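Local coordinates for protein glucanase (Clostridium thermocellum, PDB 5GXX) that probably cleaves internal beta-1,4-glucosidic bonds of cellulose as a family 9 endoglucanase of the cellulosome, at residues M67-Y73 against W203-W207; A221-T225 against T260-Y265; R303-T307 against D413-F418. The protein carries 1 engineered substitution. All coordinates share one frame; numbering follows the deposited sequence.

In the fold
Following the chain from the N terminus, interaction 1 closes a loop of 129 residues between helix 58-75 and helix 198-212. Interaction 2 then closes a short one of 34 residues, from the end of helix 215-224 to the turn ahead of helix 263-276, and interaction 3 closes one of 105 residues between helix 301-318 and helix 412-429. The three are in series, neither nesting nor crossing, inside the family 9 region. Interactions 1 and 3, centres 15 Å apart, meet where M67 packs on T307, A416 and G417. S205 and T206 touch A221, linking interactions 1 and 2, whereas interactions 2 and 3 stay about 15 Å apart at their nearest atoms.

Interaction 1 (M67-Y73 against W203-W207); sequences MLGWALY and WASTW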
loop_
_atom_site.group_PDB
_atom_site.type_symbol
_atom_site.label_atom_id
_atom_site.label_comp_id
_atom_site.label_asym_id
_atom_site.label_seq_id
_atom_site.Cartn_x
_atom_site.Cartn_y
_atom_site.Cartn_z
ATOM N N MET A 67 -2.094 -20.609 46.078
ATOM C CA MET A 67 -1.730 -19.589 47.062
ATOM C C MET A 67 -2.951 -18.841 47.585
ATOM O O MET A 67 -2.968 -18.522 48.775
ATOM C CB MET A 67 -0.773 -18.595 46.425
ATOM C CG MET A 67 0.574 -19.156 46.049
ATOM S SD MET A 67 1.435 -19.910 47.421
ATOM C CE MET A 67 1.953 -18.494 48.401
ATOM N N LEU A 68 -3.965 -18.597 46.757
ATOM C CA LEU A 68 -5.234 -18.055 47.258
ATOM C C LEU A 68 -5.892 -19.021 48.243
ATOM O O LEU A 68 -6.434 -18.586 49.267
ATOM C CB LEU A 68 -6.201 -17.705 46.126
ATOM C CG LEU A 68 -5.768 -16.575 45.185
ATOM C CD1 LEU A 68 -6.954 -16.118 44.328
ATOM C CD2 LEU A 68 -5.155 -15.362 45.896
ATOM N N GLY A 69 -5.812 -20.319 47.932
ATOM C CA GLY A 69 -6.306 -21.357 48.833
ATOM C C GLY A 69 -5.540 -21.331 50.139
ATOM O O GLY A 69 -6.149 -21.396 51.218
ATOM N N TRP A 70 -4.217 -21.188 50.051
ATOM C CA TRP A 70 -3.377 -21.193 51.246
ATOM C C TRP A 70 -3.743 -19.985 52.106
ATOM O O TRP A 70 -3.808 -20.117 53.332
ATOM C CB TRP A 70 -1.887 -21.243 50.881
ATOM C CG TRP A 70 -0.948 -21.561 52.018
ATOM C CD1 TRP A 70 -1.292 -21.933 53.280
ATOM C CD2 TRP A 70 0.491 -21.557 51.981
ATOM N NE1 TRP A 70 -0.164 -22.139 54.042
ATOM C CE2 TRP A 70 0.944 -21.917 53.266
ATOM C CE3 TRP A 70 1.441 -21.240 50.993
ATOM C CZ2 TRP A 70 2.306 -21.998 53.583
ATOM C CZ3 TRP A 70 2.784 -21.332 51.303
ATOM C CH2 TRP A 70 3.208 -21.682 52.594
ATOM N N ALA A 71 -3.996 -18.834 51.477
ATOM C CA ALA A 71 -4.414 -17.645 52.224
ATOM C C ALA A 71 -5.672 -17.919 53.058
ATOM O O ALA A 71 -5.743 -17.561 54.243
ATOM C CB ALA A 71 -4.621 -16.480 51.281
ATOM N N LEU A 72 -6.654 -18.566 52.435
ATOM C CA LEU A 72 -7.889 -18.921 53.117
ATOM C C LEU A 72 -7.635 -19.962 54.199
ATOM O O LEU A 72 -8.245 -19.882 55.269
ATOM C CB LEU A 72 -8.936 -19.420 52.113
ATOM C CG LEU A 72 -9.607 -18.366 51.223
ATOM C CD1 LEU A 72 -10.370 -19.004 50.059
ATOM C CD2 LEU A 72 -10.537 -17.415 51.986
ATOM N N TYR A 73 -6.750 -20.926 53.931
ATOM C CA TYR A 73 -6.439 -22.003 54.871
ATOM C C TYR A 73 -5.844 -21.468 56.168
ATOM O O TYR A 73 -6.170 -21.950 57.249
ATOM C CB TYR A 73 -5.511 -23.036 54.213
ATOM C CG TYR A 73 -5.139 -24.224 55.068
ATOM C CD1 TYR A 73 -5.957 -25.360 55.132
ATOM C CD2 TYR A 73 -3.946 -24.242 55.779
ATOM C CE1 TYR A 73 -5.603 -26.458 55.913
ATOM C CE2 TYR A 73 -3.581 -25.333 56.550
ATOM C CZ TYR A 73 -4.419 -26.439 56.620
ATOM O OH TYR A 73 -4.028 -27.508 57.402
ATOM N N TRP A 203 4.801 -30.473 47.034
ATOM C CA TRP A 203 3.764 -29.488 47.336
ATOM C C TRP A 203 2.387 -30.126 47.253
ATOM O O TRP A 203 1.582 -29.995 48.171
ATOM C CB TRP A 203 3.929 -28.340 46.334
ATOM C CG TRP A 203 2.988 -27.171 46.287
ATOM C CD1 TRP A 203 2.249 -26.807 45.211
ATOM C CD2 TRP A 203 2.780 -26.146 47.279
ATOM N NE1 TRP A 203 1.561 -25.638 45.456
ATOM C CE2 TRP A 203 1.877 -25.207 46.718
ATOM C CE3 TRP A 203 3.272 -25.921 48.567
ATOM C CZ2 TRP A 203 1.439 -24.077 47.415
ATOM C CZ3 TRP A 203 2.821 -24.804 49.256
ATOM C CH2 TRP A 203 1.927 -23.896 48.678
ATOM N N ALA A 204 2.133 -30.872 46.184
ATOM C CA ALA A 204 0.823 -31.482 46.021
ATOM C C ALA A 204 0.553 -32.575 47.060
ATOM O O ALA A 204 -0.528 -32.594 47.662
ATOM C CB ALA A 204 0.685 -32.030 44.608
ATOM N N SER A 205 1.517 -33.470 47.282
ATOM C CA SER A 205 1.344 -34.530 48.280
ATOM C C SER A 205 1.165 -33.957 49.689
ATOM O O SER A 205 0.378 -34.489 50.475
ATOM C CB SER A 205 2.468 -35.585 48.227
ATOM O OG SER A 205 3.758 -35.022 48.416
ATOM N N THR A 206 1.867 -32.864 50.001
ATOM C CA THR A 206 1.750 -32.221 51.308
ATOM C C THR A 206 0.335 -31.693 51.506
ATOM O O THR A 206 -0.277 -31.937 52.545
ATOM C CB THR A 206 2.794 -31.087 51.465
ATOM O OG1 THR A 206 4.099 -31.668 51.413
ATOM C CG2 THR A 206 2.617 -30.326 52.776
ATOM N N TRP A 207 -0.184 -30.974 50.514
ATOM C CA TRP A 207 -1.567 -30.511 50.567
ATOM C C TRP A 207 -2.590 -31.650 50.627
ATOM O O TRP A 207 -3.609 -31.514 51.303
ATOM C CB TRP A 207 -1.888 -29.545 49.415
ATOM C CG TRP A 207 -1.418 -28.137 49.719
ATOM C CD1 TRP A 207 -0.456 -27.426 49.056
ATOM C CD2 TRP A 207 -1.886 -27.291 50.779
ATOM N NE1 TRP A 207 -0.303 -26.183 49.633
ATOM C CE2 TRP A 207 -1.160 -26.076 50.697
ATOM C CE3 TRP A 207 -2.843 -27.438 51.793
ATOM C CZ2 TRP A 207 -1.359 -25.016 51.588
ATOM C CZ3 TRP A 207 -3.044 -26.378 52.681
ATOM C CH2 TRP A 207 -2.305 -25.183 52.566
#
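W207 puts the outer edge of its six-membered ring between W70 and Y73, presenting that edge to a face of each. Both are T-shaped pairs. Against W70 the planes stand at 79°, and CZ2 of W207 is 3.5 Å from CG of W70, toward the rim of the indole. Against Y73 the planes are perpendicular (90°); CZ3 of W207 lies over the middle of the phenol ring, with its neighbour CH2 3.7 Å from Y73 CD2. In W70 and Y73 alike CG lies anti to the backbone N, which brings both rings up to the edge of W207. A third pair is offset edge-to-face: CH2 of W203 comes 3.6 Å from CE3 of W70, its edge turned to the W70 face.

These rings fill the 13.4 Å between the axes of two helices that run in broadly the same direction, 32° apart. Such a distance excludes direct backbone packing, and the aromatic cluster fits the interior of the (alpha/alpha)6 barrel expected of family 9 catalytic domains. Helix 249-260 also reaches the cluster, through L255 against W70, W203 and W207.

The sulfur contact is looser. M67, bent at chi2 and chi3, brings SD to 4.2 Å from CZ2 of W203, a Met-aromatic approach oblique to the ring.

Polar edges are served from nearby: W70 NE1 bonds to E74, and W203 NE1 to Q147. Within its own helix, W207 lays NE1 over a W203 face, toward the rim.

Interaction 2 (A221-T225 against T260-Y265); sequences AESYT and TGKEEY. Engineered in segment 221-225: T225 (natural residue Ile).
OE2 of E222 is gripped by two donors from segment 260-265. Y265 OH donates to it at 2.7 Å; OE2 lies near the plane of the tyrosine ring, at its edge, and uses its anti lone pair, the one turned from OE1. K262 NZ, 2.8 Å from the same OE2, comes from above the carboxylate plane, 38° out of it, and adds a salt bridge. E222 and K262 arrive from opposite directions, whereas Y265 crosses the glutamate at about a right angle. The lysine bends at chi3 (88°), which curls its chain alongside OE2, while the glutamate is extended beyond CG. A long, weak ion pair from OE1 to R215 gives the carboxylate a further positive neighbour.

One water extends the network. It donates to Y265 OH at 2.7 Å and to E264 OE2, and also bonds T225 OG1 at 2.7 Å. The phenol oxygen thus accepts from the water while giving its own proton to E222. With E264 OE2 5.1 Å from E222 OE2, K262 probably eases the repulsion between the two carboxylates. T225 is an engineered residue; its CG2 lies 4.3 Å from CE1 of Y265, at the ring edge.

The receiving loop is shaped locally. T260 OG1 accepts from K262 N at 3.0 Å, besides its bond to L256, and G261 takes positive phi just after helix 249-260. The result is an ST turn leading to the N-cap K262 of helix 263-276, a tight helix-to-helix connection, here fastened at the barrel periphery to the end of helix 215-224.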
loop_
_atom_site.group_PDB
_atom_site.type_symbol
_atom_site.label_atom_id
_atom_site.label_comp_id
_atom_site.label_asym_id
_atom_site.label_seq_id
_atom_site.Cartn_x
_atom_site.Cartn_y
_atom_site.Cartn_z
ATOM N N ALA A 221 5.414 -37.431 50.371
ATOM C CA ALA A 221 6.023 -36.106 50.532
ATOM C C ALA A 221 7.465 -36.228 51.018
ATOM O O ALA A 221 8.392 -35.692 50.397
ATOM C CB ALA A 221 5.194 -35.258 51.496
ATOM N N GLU A 222 7.643 -36.973 52.107
ATOM C CA GLU A 222 8.965 -37.132 52.713
ATOM C C GLU A 222 9.956 -37.849 51.799
ATOM O O GLU A 222 11.149 -37.550 51.832
ATOM C CB GLU A 222 8.861 -37.745 54.112
ATOM C CG GLU A 222 8.025 -36.877 55.043
ATOM C CD GLU A 222 8.250 -37.135 56.515
ATOM O OE1 GLU A 222 7.649 -38.101 57.048
ATOM O OE2 GLU A 222 9.005 -36.356 57.144
ATOM N N SER A 223 9.447 -38.710 50.921
ATOM C CA SER A 223 10.258 -39.409 49.928
ATOM C C SER A 223 10.809 -38.505 48.822
ATOM O O SER A 223 11.776 -38.854 48.142
ATOM C CB SER A 223 9.453 -40.560 49.312
ATOM O OG SER A 223 8.695 -40.156 48.183
ATOM N N TYR A 224 10.191 -37.345 48.619
ATOM C CA TYR A 224 10.622 -36.450 47.549
ATOM C C TYR A 224 11.760 -35.526 47.963
ATOM O O TYR A 224 12.463 -35.010 47.092
ATOM C CB TYR A 224 9.466 -35.589 47.031
ATOM C CG TYR A 224 8.295 -36.358 46.461
ATOM C CD1 TYR A 224 8.462 -37.276 45.429
ATOM C CD2 TYR A 224 7.008 -36.132 46.937
ATOM C CE1 TYR A 224 7.377 -37.976 44.909
ATOM C CE2 TYR A 224 5.918 -36.822 46.417
ATOM C CZ TYR A 224 6.111 -37.746 45.410
ATOM O OH TYR A 224 5.012 -38.417 44.896
ATOM N N THR A 225 11.947 -35.321 49.265
ATOM C CA THR A 225 12.920 -34.318 49.707
ATOM C C THR A 225 14.357 -34.554 49.232
ATOM O O THR A 225 15.021 -33.604 48.836
ATOM C CB THR A 225 12.862 -34.002 51.224
ATOM O OG1 THR A 225 13.094 -35.189 51.992
ATOM C CG2 THR A 225 11.507 -33.427 51.594
ATOM N N THR A 260 4.910 -32.271 60.953
ATOM C CA THR A 260 5.660 -33.352 61.595
ATOM C C THR A 260 6.416 -32.872 62.831
ATOM O O THR A 260 6.780 -33.679 63.691
ATOM C CB THR A 260 6.689 -34.009 60.650
ATOM O OG1 THR A 260 7.756 -33.085 60.388
ATOM C CG2 THR A 260 6.036 -34.456 59.338
ATOM N N GLY A 261 6.650 -31.559 62.882
ATOM C CA GLY A 261 7.491 -30.938 63.900
ATOM C C GLY A 261 8.952 -31.337 63.796
ATOM O O GLY A 261 9.757 -30.971 64.653
ATOM N N LYS A 262 9.298 -32.084 62.751
ATOM C CA LYS A 262 10.662 -32.561 62.554
ATOM C C LYS A 262 11.653 -31.412 62.376
ATOM O O LYS A 262 11.347 -30.390 61.746
ATOM C CB LYS A 262 10.762 -33.536 61.377
ATOM C CG LYS A 262 10.221 -34.932 61.670
ATOM C CD LYS A 262 9.926 -35.702 60.397
ATOM C CE LYS A 262 11.148 -36.456 59.902
ATOM N NZ LYS A 262 10.728 -37.527 58.947
ATOM N N GLU A 263 12.836 -31.598 62.951
ATOM C CA GLU A 263 13.858 -30.559 63.006
ATOM C C GLU A 263 14.456 -30.253 61.633
ATOM O O GLU A 263 14.820 -29.106 61.362
ATOM C CB GLU A 263 14.933 -30.943 64.034
ATOM C CG GLU A 263 16.185 -30.078 64.035
ATOM C CD GLU A 263 15.954 -28.662 64.533
ATOM O OE1 GLU A 263 14.836 -28.336 65.006
ATOM O OE2 GLU A 263 16.922 -27.871 64.432
ATOM N N GLU A 264 14.540 -31.259 60.762
ATOM C CA GLU A 264 15.034 -31.029 59.401
ATOM C C GLU A 264 14.251 -29.939 58.658
ATOM O O GLU A 264 14.834 -29.166 57.895
ATOM C CB GLU A 264 15.084 -32.330 58.593
ATOM C CG GLU A 264 13.725 -32.842 58.153
ATOM C CD GLU A 264 13.807 -34.201 57.490
ATOM O OE1 GLU A 264 14.037 -35.194 58.211
ATOM O OE2 GLU A 264 13.620 -34.281 56.260
ATOM N N TYR A 265 12.944 -29.872 58.895
ATOM C CA TYR A 265 12.081 -28.911 58.209
ATOM C C TYR A 265 12.226 -27.532 58.848
ATOM O O TYR A 265 12.137 -26.509 58.164
ATOM C CB TYR A 265 10.621 -29.363 58.194
ATOM C CG TYR A 265 10.455 -30.713 57.534
ATOM C CD1 TYR A 265 10.847 -30.899 56.213
ATOM C CD2 TYR A 265 9.933 -31.801 58.228
ATOM C CE1 TYR A 265 10.725 -32.121 55.588
ATOM C CE2 TYR A 265 9.813 -33.047 57.608
ATOM C CZ TYR A 265 10.213 -33.190 56.293
ATOM O OH TYR A 265 10.114 -34.398 55.641
HETATM O O HOH W 1 12.328 -35.482 54.538
#

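Interaction 3 (R303-T307 against D413-F418); sequences RYATT and DYNAGF
D413 opens the contact by taking R303 NH1 on the syn lone pair of OD2, a salt bridge of 2.8 Å. The bond is somewhat bent, with an N-H...O angle of 147°, and the carboxylate oxygen sits 16° out of the guanidinium plane. R303 reaches it by folding its chain at chi2 (-104°), while NE and NH2 bond to the backbone oxygens of G300 and W299.

Y414 comes next: CE1 lies over the centre of one guanidinium face, 3.8 Å from CZ of R303, opposite the face met by Y304. The ring is steeply inclined to that face, so this is not a parallel stack. The Y414 side chain is about 5 Å from a bound Tris molecule, which may mark a pocket.

At G417 the absence of a side chain lets the helices close in, CA lying 4.0 Å from T307 OG1. A water there accepts from G417 N at 2.9 Å and donates to T307 OG1 and D413 O.

F418 sets CB 3.7 Å from T306 OG1, and its backbone N donates to a second water that touches T306 OG1, T307 OG1 and Y414 O.

T307 OG1 gives its own proton to R303 O at 2.8 Å and is placed to accept from both waters, although the second has two protons for three acceptors. Two buried, nearly parallel helices, consistent with neighbours in the family 9 (alpha/alpha)6 barrel, are therefore joined by an ion pair and water-bridged backbone groups as well as apolar packing.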
loop_
_atom_site.group_PDB
_atom_site.type_symbol
_atom_site.label_atom_id
_atom_site.label_comp_id
_atom_site.label_asym_id
_atom_site.label_seq_id
_atom_site.Cartn_x
_atom_site.Cartn_y
_atom_site.Cartn_z
ATOM N N ARG A 303 6.706 -9.260 43.553
ATOM C CA ARG A 303 6.129 -10.610 43.585
ATOM C C ARG A 303 6.906 -11.535 44.513
ATOM O O ARG A 303 6.323 -12.161 45.413
ATOM C CB ARG A 303 6.094 -11.183 42.166
ATOM C CG ARG A 303 5.764 -12.664 42.057
ATOM C CD ARG A 303 7.027 -13.445 41.771
ATOM N NE ARG A 303 7.972 -12.887 40.799
ATOM C CZ ARG A 303 8.053 -13.262 39.521
ATOM N NH1 ARG A 303 7.203 -14.144 39.002
ATOM N NH2 ARG A 303 9.017 -12.789 38.757
ATOM N N TYR A 304 8.227 -11.613 44.353
ATOM C CA TYR A 304 8.993 -12.531 45.192
ATOM C C TYR A 304 9.001 -12.104 46.660
ATOM O O TYR A 304 8.755 -12.927 47.549
ATOM C CB TYR A 304 10.427 -12.641 44.680
ATOM C CG TYR A 304 10.620 -13.298 43.340
ATOM C CD1 TYR A 304 10.120 -14.571 43.067
ATOM C CD2 TYR A 304 11.351 -12.660 42.363
ATOM C CE1 TYR A 304 10.342 -15.194 41.832
ATOM C CE2 TYR A 304 11.598 -13.264 41.139
ATOM C CZ TYR A 304 11.090 -14.528 40.883
ATOM O OH TYR A 304 11.343 -15.142 39.676
ATOM N N ALA A 305 9.205 -10.814 46.913
ATOM C CA ALA A 305 9.374 -10.334 48.291
ATOM C C ALA A 305 8.058 -10.437 49.059
ATOM O O ALA A 305 8.059 -10.883 50.217
ATOM C CB ALA A 305 9.934 -8.924 48.307
ATOM N N THR A 306 6.944 -10.124 48.400
ATOM C CA THR A 306 5.646 -10.245 49.056
ATOM C C THR A 306 5.199 -11.692 49.275
ATOM O O THR A 306 4.458 -11.963 50.220
ATOM C CB THR A 306 4.541 -9.447 48.341
ATOM O OG1 THR A 306 4.356 -9.939 47.006
ATOM C CG2 THR A 306 4.899 -7.995 48.278
ATOM N N THR A 307 5.645 -12.606 48.417
ATOM C CA THR A 307 5.363 -14.039 48.603
ATOM C C THR A 307 6.146 -14.548 49.809
ATOM O O THR A 307 5.603 -15.257 50.676
ATOM C CB THR A 307 5.704 -14.859 47.332
ATOM O OG1 THR A 307 4.901 -14.377 46.243
ATOM C CG2 THR A 307 5.423 -16.357 47.572
ATOM N N ASP A 413 0.367 -14.490 39.415
ATOM C CA ASP A 413 1.297 -14.957 40.434
ATOM C C ASP A 413 1.874 -13.786 41.243
ATOM O O ASP A 413 2.258 -13.961 42.402
ATOM C CB ASP A 413 2.399 -15.812 39.805
ATOM C CG ASP A 413 3.499 -14.974 39.180
ATOM O OD1 ASP A 413 3.286 -14.422 38.075
ATOM O OD2 ASP A 413 4.589 -14.889 39.796
ATOM N N TYR A 414 1.909 -12.591 40.655
ATOM C CA TYR A 414 2.394 -11.396 41.355
ATOM C C TYR A 414 1.449 -11.113 42.518
ATOM O O TYR A 414 1.881 -10.726 43.603
ATOM C CB TYR A 414 2.377 -10.195 40.410
ATOM C CG TYR A 414 3.551 -10.068 39.468
ATOM C CD1 TYR A 414 4.273 -11.181 39.064
ATOM C CD2 TYR A 414 3.881 -8.829 38.933
ATOM C CE1 TYR A 414 5.318 -11.074 38.167
ATOM C CE2 TYR A 414 4.949 -8.699 38.055
ATOM C CZ TYR A 414 5.666 -9.819 37.691
ATOM O OH TYR A 414 6.715 -9.734 36.796
ATOM N N ASN A 415 0.146 -11.281 42.301
ATOM C CA ASN A 415 -0.845 -10.958 43.330
ATOM C C ASN A 415 -1.092 -12.058 44.356
ATOM O O ASN A 415 -1.689 -11.794 45.393
ATOM C CB ASN A 415 -2.176 -10.515 42.701
ATOM C CG ASN A 415 -2.274 -9.013 42.520
ATOM O OD1 ASN A 415 -1.379 -8.375 41.963
ATOM N ND2 ASN A 415 -3.357 -8.427 43.030
ATOM N N ALA A 416 -0.636 -13.283 44.092
ATOM C CA ALA A 416 -1.153 -14.442 44.827
ATOM C C ALA A 416 -0.652 -14.532 46.264
ATOM O O ALA A 416 -1.454 -14.547 47.208
ATOM C CB ALA A 416 -0.886 -15.716 44.060
ATOM N N GLY A 417 0.662 -14.573 46.458
ATOM C CA GLY A 417 1.213 -14.564 47.817
ATOM C C GLY A 417 0.882 -13.252 48.518
ATOM O O GLY A 417 0.654 -13.214 49.733
ATOM N N PHE A 418 0.881 -12.162 47.756
ATOM C CA PHE A 418 0.507 -10.826 48.253
ATOM C C PHE A 418 -0.855 -10.785 48.944
ATOM O O PHE A 418 -0.996 -10.249 50.045
ATOM C CB PHE A 418 0.620 -9.856 47.075
ATOM C CG PHE A 418 0.330 -8.410 47.380
ATOM C CD1 PHE A 418 1.025 -7.743 48.383
ATOM C CD2 PHE A 418 -0.551 -7.704 46.566
ATOM C CE1 PHE A 418 0.810 -6.398 48.594
ATOM C CE2 PHE A 418 -0.764 -6.355 46.777
ATOM C CZ PHE A 418 -0.096 -5.722 47.799
HETATM O O HOH W 2 2.942 -12.142 45.675
HETATM O O HOH W 3 2.897 -15.250 44.673
#